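Long-range contacts in EGF family domain-containing protein (Toxoplasma gondii, PDB 4Z80), which binds a RON2-family peptide and probably takes part in the moving junction through which the parasite invades its host cell: residues Trp355-Lys360 with Tyr430-Glu435; Cys436-Pro441 with Leu466-Cys471; Thr207-His212 with Gly242-Ser247. One frame throughout, in Å; residues are numbered along the deposited sequence.

Contact 1. Residues Trp355-Lys360 with Tyr430-Glu435; sequences WGVVSK and YSTVPE
With CG anti to its own carbonyl carbon (chi1 -56°) and the chain extended beyond it, Glu435 carries its carboxylate across to Val357 and Val358, while the same choice of first torsion in Trp355 sets the indole alongside the ring of Pro434. The site lies in a three-stranded antiparallel sheet, within what is probably a PAN-type domain: strand 353-359 is central, Tyr430 ends strand 424-430, and Ser431-Glu435 leads from it into the neighbouring strand 436-440. Just ahead of strand 436-440, Glu435 N donates to Gly356 O at 2.9 Å, in the carbonyl plane and nearly straight (171° at the hydrogen). Two residues further along the central strand, Val358 N turns to a side chain instead of a main-chain carbonyl. It donates to Glu435 OE1 over 2.9 Å, arriving from the anti side and well out of the carboxylate plane, with 165° at the hydrogen. The carboxylate thus takes a strand N-H just beyond the end of the main-chain pairing. Its OE1 also lies against Val357 CB at 3.6 Å. At the other end, Trp355 packs through CE3 on Pro434 CB at 3.5 Å, the two side chains lying side by side and pointing the same way. Its CD1 approaches Tyr430 CD2 more loosely, at 4.1 Å, the rings meeting obliquely; Trp405 and Phe19 add edge-to-face contacts to the same indole. A water bridges the Tyr430 hydroxyl and Trp355 O, linking the last residue of strand 424-430 to strand 353-359. A second water joins Val358 and Glu435 again: it donates both to Val358 O, at 2.6 Å, and to Glu435 OE1, at 2.8 Å, the second bond to that oxygen.

Contact 2. Residues Cys436-Pro441 with Leu466-Cys471; sequences CLIHSP and LPEDKC
The outermost strand of the three-stranded antiparallel sheet, 436-440, receives on its outer side the loop 466-471, and Leu437 and Leu466 make the direct main-chain link between them. Leu466 N donates to Leu437 O at 3.1 Å, almost in line with the carbonyl bond and with 161° at the hydrogen. Because the main chain of Leu437 is also bonded to Ala464, two residues before Leu466, the pattern resembles a single parallel bridge. It does not grow into a strand: the two chains diverge, and the next rung is spanned by a water that accepts from His439 N at 2.9 Å and donates to Leu466 O at 2.8 Å. Apolar contacts run along one face of this seam. Leu466 CD1 rests 4.2 Å from Cys436 CB, covering a residue whose sulfur is joined to Cys364 of strand 363-366. Two residues further along each chain, Glu468 has CG anti to its backbone N (chi1 176°) and stays extended, which runs its methylenes obliquely over Ile438. Glu468 CB meets Ile438 CG2 at 3.9 Å, and Glu468 CG meets Ile438 CD1 at 4.1 Å. Further on, Asp469 OD1 accepts from Cys471 N in an Asx turn, while Asp469 OD2 bonds to Ser359 of the central strand. Glu468 therefore divides its chemistry: its aliphatic stem covers Ile438, and its OE1 reaches a salt bridge with Arg354 on strand 353-359, a pairing that would be expected to favour the charged form of the carboxylate.

Contact 3. Residues Thr207-His212 with Gly242-Ser247; sequences TEYAFH and GMKDSS
One face of the Tyr209 ring is covered by Lys244, whose CB stands 3.6 Å from the ring centroid and only 8° off the normal, a CH-pi contact; Gly242 O lies in the ring plane at its edge, 3.5 Å from Tyr209 CD1. Lys244, its chain stretched out with chi1 -176°, continues across the ring, Lys244 CG lying 3.7 Å from Tyr209 CZ. Both polar ends find partners nearby: Tyr209 OH bonds to Gln199, and Lys244 NZ forms a salt bridge with Asp196. Although Gly242 O is also close to Ala210 N, the angle is too poor for a hydrogen bond, and no direct conventional one joins the two segments. Ala210 O instead accepts a CA-H contact from Met243 CA at 3.5 Å and a bond from a water, which in turn accepts from Lys244 N. Met243 CG touches His212 CA at 3.6 Å, and the bend at chi3 (73°) brings CE to within 3.7 Å of Phe211 O; that carbonyl is buried without a polar partner. The arrangement is one of loop on loop, closed by a CH-pi contact and a bridging water, and it joins the two-stranded antiparallel sheet of 195-196 and 207-208 to the connection entering helix 252-262.

Overall arrangement
From the N terminus, contact 3 comes first, closing a loop of 29 residues between 207-212 and 242-247 before the chain enters helix 252-262. Contact 1 then closes a longer excursion of 69 residues, bringing 430-435 back to strand 353-359, and contact 2 follows at once, closing 24 residues as the last modelled segment returns to strand 436-440. The three run in series, so none nests in or crosses another. Contacts 1 and 2 share one sheet, their centres about 11 Å apart, and meet through Gly356 N and Cys436 O at 2.9 Å. Contact 3 lies on the opposite side of the chain's centre, its nearest atoms about 30 Å from contact 1.

Contact 1. Residues Trp355-Lys360 with Tyr430-Glu435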
loop_
_atom_site.group_PDB
_atom_site.type_symbol
_atom_site.label_atom_id
_atom_site.label_comp_id
_atom_site.label_asym_id
_atom_site.label_seq_id
_atom_site.Cartn_x
_atom_site.Cartn_y
_atom_site.Cartn_z
ATOM N N TRP A 355 17.668 -7.101 21.358
ATOM C CA TRP A 355 16.574 -8.068 21.508
ATOM C C TRP A 355 16.931 -9.197 22.465
ATOM O O TRP A 355 18.025 -9.752 22.386
ATOM C CB TRP A 355 16.194 -8.698 20.162
ATOM C CG TRP A 355 15.752 -7.729 19.111
ATOM C CD1 TRP A 355 16.446 -7.353 17.998
ATOM C CD2 TRP A 355 14.506 -7.023 19.064
ATOM N NE1 TRP A 355 15.717 -6.453 17.267
ATOM C CE2 TRP A 355 14.519 -6.236 17.896
ATOM C CE3 TRP A 355 13.383 -6.985 19.894
ATOM C CZ2 TRP A 355 13.461 -5.403 17.546
ATOM C CZ3 TRP A 355 12.333 -6.164 19.546
ATOM C CH2 TRP A 355 12.376 -5.381 18.383
ATOM N N GLY A 356 15.994 -9.568 23.330
ATOM C CA GLY A 356 16.210 -10.685 24.234
ATOM C C GLY A 356 14.960 -11.472 24.563
ATOM O O GLY A 356 13.863 -11.181 24.073
ATOM N N VAL A 357 15.142 -12.493 25.397
ATOM C CA VAL A 357 14.035 -13.262 25.963
ATOM C C VAL A 357 14.214 -13.271 27.482
ATOM O O VAL A 357 15.315 -13.068 27.976
ATOM C CB VAL A 357 13.979 -14.704 25.408
ATOM C CG1 VAL A 357 13.680 -14.683 23.907
ATOM C CG2 VAL A 357 15.274 -15.455 25.702
ATOM N N VAL A 358 13.131 -13.482 28.219
ATOM C CA VAL A 358 13.198 -13.380 29.669
ATOM C C VAL A 358 14.009 -14.544 30.230
ATOM O O VAL A 358 13.916 -15.674 29.747
ATOM C CB VAL A 358 11.792 -13.347 30.299
ATOM C CG1 VAL A 358 11.872 -13.391 31.822
ATOM C CG2 VAL A 358 11.048 -12.087 29.865
ATOM N N SER A 359 14.825 -14.236 31.228
ATOM C CA SER A 359 15.623 -15.238 31.919
ATOM C C SER A 359 15.438 -15.081 33.423
ATOM O O SER A 359 15.617 -13.992 33.963
ATOM C CB SER A 359 17.095 -15.105 31.537
ATOM O OG SER A 359 17.884 -16.087 32.186
ATOM N N LYS A 360 15.048 -16.167 34.083
ATOM C CA LYS A 360 14.873 -16.184 35.536
ATOM C C LYS A 360 13.950 -15.075 36.033
ATOM O O LYS A 360 14.245 -14.406 37.025
ATOM C CB LYS A 360 16.230 -16.079 36.230
ATOM C CG LYS A 360 17.189 -17.208 35.879
ATOM C CD LYS A 360 18.632 -16.794 36.089
ATOM C CE LYS A 360 19.594 -17.797 35.468
ATOM N NZ LYS A 360 19.631 -19.071 36.231
ATOM N N TYR A 430 17.872 -12.648 13.879
ATOM C CA TYR A 430 17.103 -13.567 14.704
ATOM C C TYR A 430 15.802 -14.008 14.055
ATOM O O TYR A 430 15.163 -13.227 13.337
ATOM C CB TYR A 430 16.768 -12.908 16.039
ATOM C CG TYR A 430 17.952 -12.327 16.769
ATOM C CD1 TYR A 430 18.865 -13.141 17.422
ATOM C CD2 TYR A 430 18.140 -10.949 16.834
ATOM C CE1 TYR A 430 19.935 -12.601 18.101
ATOM C CE2 TYR A 430 19.207 -10.403 17.500
ATOM C CZ TYR A 430 20.100 -11.228 18.138
ATOM O OH TYR A 430 21.158 -10.669 18.806
ATOM N N SER A 431 15.388 -15.239 14.366
ATOM C CA SER A 431 14.066 -15.735 13.993
ATOM C C SER A 431 13.215 -16.088 15.218
ATOM O O SER A 431 12.131 -16.659 15.078
ATOM C CB SER A 431 14.190 -16.954 13.078
ATOM O OG SER A 431 14.826 -18.025 13.750
ATOM N N THR A 432 13.709 -15.721 16.403
ATOM C CA THR A 432 13.035 -15.956 17.681
ATOM C C THR A 432 12.184 -14.750 18.057
ATOM O O THR A 432 12.636 -13.621 17.906
ATOM C CB THR A 432 14.047 -16.206 18.813
ATOM O OG1 THR A 432 14.893 -17.318 18.482
ATOM C CG2 THR A 432 13.333 -16.484 20.137
ATOM N N VAL A 433 10.971 -14.989 18.550
ATOM C CA VAL A 433 10.094 -13.909 18.995
ATOM C C VAL A 433 10.650 -13.296 20.282
ATOM O O VAL A 433 10.859 -14.009 21.264
ATOM C CB VAL A 433 8.666 -14.420 19.227
ATOM C CG1 VAL A 433 7.779 -13.350 19.867
ATOM C CG2 VAL A 433 8.064 -14.882 17.919
ATOM N N PRO A 434 10.877 -11.969 20.293
ATOM C CA PRO A 434 11.472 -11.349 21.484
ATOM C C PRO A 434 10.479 -11.112 22.626
ATOM O O PRO A 434 9.287 -10.913 22.384
ATOM C CB PRO A 434 11.997 -10.018 20.949
ATOM C CG PRO A 434 11.053 -9.666 19.852
ATOM C CD PRO A 434 10.692 -10.994 19.200
ATOM N N GLU A 435 10.990 -11.116 23.855
ATOM C CA GLU A 435 10.154 -10.960 25.047
ATOM C C GLU A 435 10.600 -9.784 25.908
ATOM O O GLU A 435 9.889 -9.382 26.821
ATOM C CB GLU A 435 10.183 -12.227 25.896
ATOM C CG GLU A 435 9.760 -13.477 25.158
ATOM C CD GLU A 435 10.128 -14.746 25.910
ATOM O OE1 GLU A 435 10.714 -14.651 27.011
ATOM O OE2 GLU A 435 9.847 -15.845 25.385
HETATM O O HOH W 1 20.171 -9.060 20.771
HETATM O O HOH W 2 11.946 -16.741 28.361
#

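Contact 2. Residues Cys436-Pro441 with Leu466-Cys471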
loop_
_atom_site.group_PDB
_atom_site.type_symbol
_atom_site.label_atom_id
_atom_site.label_comp_id
_atom_site.label_asym_id
_atom_site.label_seq_id
_atom_site.Cartn_x
_atom_site.Cartn_y
_atom_site.Cartn_z
ATOM N N CYS A 436 11.796 -9.276 25.645
ATOM C CA CYS A 436 12.352 -8.176 26.417
ATOM C C CYS A 436 13.508 -7.529 25.676
ATOM O O CYS A 436 13.934 -8.007 24.625
ATOM C CB CYS A 436 12.821 -8.654 27.798
ATOM S SG CYS A 436 14.003 -10.059 27.770
ATOM N N LEU A 437 13.999 -6.427 26.230
ATOM C CA LEU A 437 15.118 -5.694 25.664
ATOM C C LEU A 437 16.176 -5.438 26.728
ATOM O O LEU A 437 15.861 -5.259 27.907
ATOM C CB LEU A 437 14.643 -4.369 25.060
ATOM C CG LEU A 437 13.672 -4.494 23.888
ATOM C CD1 LEU A 437 12.988 -3.161 23.622
ATOM C CD2 LEU A 437 14.401 -4.979 22.648
ATOM N N ILE A 438 17.433 -5.434 26.301
ATOM C CA ILE A 438 18.565 -5.124 27.163
ATOM C C ILE A 438 19.148 -3.795 26.727
ATOM O O ILE A 438 19.423 -3.608 25.549
ATOM C CB ILE A 438 19.670 -6.202 27.073
ATOM C CG1 ILE A 438 19.124 -7.575 27.458
ATOM C CG2 ILE A 438 20.870 -5.838 27.945
ATOM C CD1 ILE A 438 20.040 -8.718 27.045
ATOM N N HIS A 439 19.365 -2.877 27.664
ATOM C CA HIS A 439 19.973 -1.601 27.321
ATOM C C HIS A 439 21.462 -1.746 27.042
ATOM O O HIS A 439 22.169 -2.482 27.735
ATOM C CB HIS A 439 19.774 -0.581 28.444
ATOM C CG HIS A 439 20.272 0.787 28.100
ATOM N ND1 HIS A 439 21.539 1.223 28.426
ATOM C CD2 HIS A 439 19.683 1.807 27.431
ATOM C CE1 HIS A 439 21.704 2.457 27.985
ATOM N NE2 HIS A 439 20.590 2.837 27.380
ATOM N N SER A 440 21.934 -1.034 26.028
ATOM C CA SER A 440 23.354 -0.947 25.749
ATOM C C SER A 440 23.689 0.353 25.049
ATOM O O SER A 440 22.934 0.821 24.193
ATOM C CB SER A 440 23.819 -2.112 24.883
ATOM O OG SER A 440 25.142 -1.876 24.424
ATOM N N PRO A 441 24.839 0.944 25.382
ATOM C CA PRO A 441 25.180 2.182 24.681
ATOM C C PRO A 441 25.486 1.999 23.196
ATOM O O PRO A 441 25.296 2.943 22.443
ATOM C CB PRO A 441 26.425 2.676 25.425
ATOM C CG PRO A 441 26.981 1.481 26.110
ATOM C CD PRO A 441 25.810 0.614 26.443
ATOM N N LEU A 466 14.860 -4.969 30.779
ATOM C CA LEU A 466 15.261 -5.663 32.003
ATOM C C LEU A 466 16.779 -5.726 32.073
ATOM O O LEU A 466 17.455 -5.689 31.045
ATOM C CB LEU A 466 14.681 -7.080 32.060
ATOM C CG LEU A 466 13.176 -7.214 32.232
ATOM C CD1 LEU A 466 12.746 -8.665 32.041
ATOM C CD2 LEU A 466 12.738 -6.704 33.595
ATOM N N PRO A 467 17.331 -5.827 33.293
ATOM C CA PRO A 467 18.776 -6.033 33.418
ATOM C C PRO A 467 19.199 -7.348 32.772
ATOM O O PRO A 467 18.430 -8.315 32.793
ATOM C CB PRO A 467 19.006 -6.057 34.935
ATOM C CG PRO A 467 17.670 -6.366 35.531
ATOM C CD PRO A 467 16.652 -5.796 34.598
ATOM N N GLU A 468 20.401 -7.378 32.208
ATOM C CA GLU A 468 20.891 -8.575 31.546
ATOM C C GLU A 468 21.213 -9.663 32.557
ATOM O O GLU A 468 21.769 -9.395 33.624
ATOM C CB GLU A 468 22.134 -8.272 30.696
ATOM C CG GLU A 468 22.737 -9.527 30.053
ATOM C CD GLU A 468 23.849 -9.234 29.057
ATOM O OE1 GLU A 468 24.247 -8.060 28.917
ATOM O OE2 GLU A 468 24.326 -10.195 28.413
ATOM N N ASP A 469 20.826 -10.890 32.227
ATOM C CA ASP A 469 21.332 -12.062 32.924
ATOM C C ASP A 469 22.757 -12.313 32.446
ATOM O O ASP A 469 22.962 -12.863 31.369
ATOM C CB ASP A 469 20.441 -13.278 32.659
ATOM C CG ASP A 469 20.869 -14.504 33.450
ATOM O OD1 ASP A 469 21.950 -14.476 34.078
ATOM O OD2 ASP A 469 20.115 -15.498 33.448
ATOM N N LYS A 470 23.739 -11.907 33.243
ATOM C CA LYS A 470 25.134 -12.005 32.828
ATOM C C LYS A 470 25.772 -13.336 33.224
ATOM O O LYS A 470 26.978 -13.522 33.052
ATOM C CB LYS A 470 25.941 -10.848 33.420
ATOM C CG LYS A 470 25.508 -9.480 32.917
ATOM C CD LYS A 470 26.378 -8.375 33.482
ATOM C CE LYS A 470 25.885 -7.008 33.037
ATOM N NZ LYS A 470 26.588 -5.907 33.746
ATOM N N CYS A 471 24.964 -14.260 33.739
ATOM C CA CYS A 471 25.468 -15.550 34.207
ATOM C C CYS A 471 25.314 -16.659 33.166
ATOM O O CYS A 471 25.793 -17.775 33.369
ATOM C CB CYS A 471 24.750 -15.959 35.494
ATOM S SG CYS A 471 25.182 -14.951 36.925
HETATM O O HOH W 3 19.151 -3.577 30.491
#

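Contact 3. Residues Thr207-His212 with Gly242-Ser247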
loop_
_atom_site.group_PDB
_atom_site.type_symbol
_atom_site.label_atom_id
_atom_site.label_comp_id
_atom_site.label_asym_id
_atom_site.label_seq_id
_atom_site.Cartn_x
_atom_site.Cartn_y
_atom_site.Cartn_z
ATOM N N THR A 207 -14.612 21.860 -10.580
ATOM C CA THR A 207 -13.277 21.926 -10.005
ATOM C C THR A 207 -12.720 20.505 -9.939
ATOM O O THR A 207 -13.414 19.579 -9.513
ATOM C CB THR A 207 -13.278 22.566 -8.606
ATOM O OG1 THR A 207 -13.809 23.896 -8.688
ATOM C CG2 THR A 207 -11.862 22.636 -8.046
ATOM N N GLU A 208 -11.473 20.347 -10.371
ATOM C CA GLU A 208 -10.832 19.035 -10.431
ATOM C C GLU A 208 -10.185 18.661 -9.103
ATOM O O GLU A 208 -9.411 19.433 -8.543
ATOM C CB GLU A 208 -9.779 19.013 -11.540
ATOM C CG GLU A 208 -9.097 17.658 -11.727
ATOM C CD GLU A 208 -7.909 17.718 -12.673
ATOM O OE1 GLU A 208 -7.762 18.731 -13.394
ATOM O OE2 GLU A 208 -7.122 16.747 -12.695
ATOM N N TYR A 209 -10.505 17.462 -8.619
ATOM C CA TYR A 209 -9.858 16.894 -7.445
ATOM C C TYR A 209 -9.286 15.530 -7.832
ATOM O O TYR A 209 -8.712 15.395 -8.909
ATOM C CB TYR A 209 -10.847 16.798 -6.274
ATOM C CG TYR A 209 -11.311 18.151 -5.775
ATOM C CD1 TYR A 209 -10.446 18.988 -5.079
ATOM C CD2 TYR A 209 -12.607 18.590 -6.003
ATOM C CE1 TYR A 209 -10.860 20.223 -4.618
ATOM C CE2 TYR A 209 -13.031 19.827 -5.545
ATOM C CZ TYR A 209 -12.152 20.635 -4.855
ATOM O OH TYR A 209 -12.557 21.867 -4.397
ATOM N N ALA A 210 -9.458 14.532 -6.972
ATOM C CA ALA A 210 -8.928 13.191 -7.204
ATOM C C ALA A 210 -9.513 12.256 -6.165
ATOM O O ALA A 210 -9.895 12.703 -5.086
ATOM C CB ALA A 210 -7.423 13.188 -7.120
ATOM N N PHE A 211 -9.585 10.962 -6.473
ATOM C CA PHE A 211 -10.023 9.991 -5.470
ATOM C C PHE A 211 -8.936 9.703 -4.421
ATOM O O PHE A 211 -9.236 9.159 -3.360
ATOM C CB PHE A 211 -10.441 8.669 -6.117
ATOM C CG PHE A 211 -11.705 8.741 -6.945
ATOM C CD1 PHE A 211 -12.564 9.836 -6.889
ATOM C CD2 PHE A 211 -12.038 7.690 -7.781
ATOM C CE1 PHE A 211 -13.723 9.861 -7.656
ATOM C CE2 PHE A 211 -13.187 7.719 -8.548
ATOM C CZ PHE A 211 -14.028 8.803 -8.485
ATOM N N HIS A 212 -7.689 10.052 -4.729
ATOM C CA HIS A 212 -6.554 9.824 -3.840
ATOM C C HIS A 212 -5.402 10.731 -4.253
ATOM O O HIS A 212 -5.367 11.220 -5.381
ATOM C CB HIS A 212 -6.118 8.358 -3.887
ATOM C CG HIS A 212 -5.574 7.945 -5.214
ATOM N ND1 HIS A 212 -4.231 7.720 -5.430
ATOM C CD2 HIS A 212 -6.188 7.745 -6.403
ATOM C CE1 HIS A 212 -4.044 7.379 -6.693
ATOM N NE2 HIS A 212 -5.215 7.393 -7.308
ATOM N N GLY A 242 -5.325 17.230 -6.088
ATOM C CA GLY A 242 -5.460 16.500 -4.839
ATOM C C GLY A 242 -6.901 16.179 -4.489
ATOM O O GLY A 242 -7.827 16.708 -5.104
ATOM N N MET A 243 -7.095 15.314 -3.495
ATOM C CA MET A 243 -8.427 15.052 -2.957
ATOM C C MET A 243 -9.058 16.341 -2.459
ATOM O O MET A 243 -8.365 17.225 -1.965
ATOM C CB MET A 243 -8.380 14.059 -1.797
ATOM C CG MET A 243 -7.790 12.698 -2.132
ATOM S SD MET A 243 -7.617 11.681 -0.652
ATOM C CE MET A 243 -9.322 11.264 -0.339
ATOM N N LYS A 244 -10.375 16.422 -2.572
ATOM C CA LYS A 244 -11.100 17.560 -2.026
ATOM C C LYS A 244 -10.914 17.623 -0.510
ATOM O O LYS A 244 -10.746 18.707 0.051
ATOM C CB LYS A 244 -12.580 17.472 -2.383
ATOM C CG LYS A 244 -13.402 18.668 -1.932
ATOM C CD LYS A 244 -14.824 18.554 -2.446
ATOM C CE LYS A 244 -15.717 19.664 -1.926
ATOM N NZ LYS A 244 -17.119 19.463 -2.388
ATOM N N ASP A 245 -10.937 16.466 0.149
ATOM C CA ASP A 245 -10.756 16.410 1.602
ATOM C C ASP A 245 -9.969 15.180 2.036
ATOM O O ASP A 245 -10.507 14.075 2.089
ATOM C CB ASP A 245 -12.110 16.423 2.314
ATOM C CG ASP A 245 -11.973 16.389 3.828
ATOM O OD1 ASP A 245 -10.891 16.749 4.342
ATOM O OD2 ASP A 245 -12.951 16.006 4.502
ATOM N N SER A 246 -8.700 15.391 2.361
ATOM C CA SER A 246 -7.840 14.319 2.846
ATOM C C SER A 246 -7.625 14.421 4.358
ATOM O O SER A 246 -6.863 13.650 4.932
ATOM C CB SER A 246 -6.495 14.359 2.117
ATOM O OG SER A 246 -5.672 13.267 2.498
ATOM N N SER A 247 -8.307 15.362 5.008
ATOM C CA SER A 247 -7.999 15.694 6.399
ATOM C C SER A 247 -8.235 14.551 7.390
ATOM O O SER A 247 -7.610 14.522 8.452
ATOM C CB SER A 247 -8.813 16.923 6.839
ATOM O OG SER A 247 -10.191 16.623 6.933
HETATM O O HOH W 4 -11.838 14.072 -3.837
#